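Local coordinates for hypothetical protein Atu2648 (PDB 1ZCE) that is of unknown function but adopts an EVE domain, a fold related to the PUA and ASCH domains, and so may bind nucleic acid, at residues A[14-17]-A[18-21]. Sequence-based numbering, arbitrary orientation.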
# COMPACT_ATOMS: atom_id res chain seq x y z
N TRP A 14 -0.15 2.53 -13.15
CA TRP A 14 -1.36 2.18 -12.43
C TRP A 14 -1.65 3.26 -11.40
O TRP A 14 -1.02 3.33 -10.34
CB TRP A 14 -1.18 0.82 -11.74
CG TRP A 14 -2.45 0.30 -11.15
CD1 TRP A 14 -2.75 0.21 -9.82
CD2 TRP A 14 -3.60 -0.17 -11.86
NE1 TRP A 14 -4.02 -0.29 -9.67
CE2 TRP A 14 -4.56 -0.53 -10.90
CE3 TRP A 14 -3.90 -0.31 -13.22
CZ2 TRP A 14 -5.82 -1.04 -11.26
CZ3 TRP A 14 -5.15 -0.81 -13.58
CH2 TRP A 14 -6.09 -1.17 -12.60
N SER A 15 -2.62 4.11 -11.72
CA SER A 15 -2.99 5.22 -10.84
C SER A 15 -4.10 4.87 -9.86
O SER A 15 -4.81 3.88 -10.02
CB SER A 15 -3.44 6.41 -11.68
OG SER A 15 -4.68 6.12 -12.29
N TRP A 16 -4.24 5.74 -8.87
CA TRP A 16 -5.27 5.59 -7.86
C TRP A 16 -6.64 5.59 -8.53
O TRP A 16 -7.54 4.85 -8.14
CB TRP A 16 -5.15 6.74 -6.85
CG TRP A 16 -6.25 6.81 -5.85
CD1 TRP A 16 -7.04 7.89 -5.59
CD2 TRP A 16 -6.68 5.78 -4.96
NE1 TRP A 16 -7.94 7.60 -4.60
CE2 TRP A 16 -7.74 6.30 -4.19
CE3 TRP A 16 -6.28 4.45 -4.74
CZ2 TRP A 16 -8.41 5.56 -3.21
CZ3 TRP A 16 -6.94 3.71 -3.76
CH2 TRP A 16 -7.99 4.27 -3.02
N GLU A 17 -6.81 6.43 -9.56
CA GLU A 17 -8.08 6.49 -10.26
C GLU A 17 -8.39 5.13 -10.89
O GLU A 17 -9.52 4.65 -10.84
CB GLU A 17 -8.05 7.57 -11.34
CG GLU A 17 -8.01 8.99 -10.79
CD GLU A 17 -9.32 9.41 -10.13
OE1 GLU A 17 -9.36 10.51 -9.55
OE2 GLU A 17 -10.30 8.65 -10.21
N MSE A 18 -7.38 4.50 -11.48
CA MSE A 18 -7.56 3.19 -12.10
C MSE A 18 -7.89 2.16 -11.03
O MSE A 18 -8.71 1.26 -11.24
CB MSE A 18 -6.31 2.78 -12.86
CG MSE A 18 -6.00 3.67 -14.05
SE MSE A 18 -4.29 3.27 -14.86
CE MSE A 18 -4.89 2.13 -16.29
N GLN A 19 -7.25 2.28 -9.87
CA GLN A 19 -7.49 1.37 -8.77
C GLN A 19 -8.95 1.47 -8.33
O GLN A 19 -9.63 0.46 -8.18
CB GLN A 19 -6.54 1.69 -7.60
CG GLN A 19 -6.69 0.74 -6.42
CD GLN A 19 -6.37 -0.70 -6.78
OE1 GLN A 19 -5.28 -1.00 -7.25
NE2 GLN A 19 -7.33 -1.59 -6.55
N LYS A 20 -9.43 2.70 -8.13
CA LYS A 20 -10.82 2.89 -7.72
C LYS A 20 -11.80 2.35 -8.76
O LYS A 20 -12.85 1.81 -8.42
CB LYS A 20 -11.11 4.37 -7.45
CG LYS A 20 -10.42 4.90 -6.20
CD LYS A 20 -10.89 6.29 -5.84
CE LYS A 20 -10.48 7.32 -6.88
NZ LYS A 20 -10.87 8.69 -6.43
N ALA A 21 -11.44 2.49 -10.04
CA ALA A 21 -12.29 2.02 -11.13
C ALA A 21 -12.51 0.51 -11.09
O ALA A 21 -13.52 0.01 -11.58
CB ALA A 21 -11.70 2.43 -12.47
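Ser15 caps the N-terminus of helix 16-22: its OG accepts from Met18 N at 3.3 Å. Serine suits the N-cap because its short side chain carries an acceptor one bond from CB, able to turn back to a first-turn amide that has no earlier helix carbonyl to bond; chi1 (69°) puts OG there. The main chain then takes over, with Gln19 N giving to Ser15 O, Lys20 N to Trp16 O and Ala21 N to Glu17 O.

A hydrogen bond between two side chains runs from Trp14 NE1 to Gln19 OE1, 2.8 Å long and almost straight (172°). The oxygen lies in the indole plane, whereas the nitrogen stands above the plane of the amide. A bend at chi2 (61°) brings the Gln19 carbonyl round to the indole while NE2 makes a weak hydrogen bond to Ile88 O.

Aliphatic groups cover one face of each indole. Met18 CB sits over the six-membered ring of Trp14, 3.8 Å from its centroid, and the selenium of this selenomethionine approaches obliquely in a Met-aromatic contact. Across Trp16 lies the lysine chain, Lys20 CG making a CH-pi contact with the six-membered ring while CE reaches 3.4 Å from Trp16 NE1.

Among the charges, Glu17 OE2 and Lys20 NZ form only a long salt bridge of 3.8 Å. Asp93 OD1, on strand 84-99, is the stronger partner. A lysine fits here because its methylenes can cover an indole and still deliver an ammonium to that carboxylate. Cap and Trp14-Gln19 bond thus hold the first turn to the residues before it, while one carboxylate oxygen, gripped by the Trp16 indole N-H and the Lys20 ammonium, ties the helix to strand 84-99.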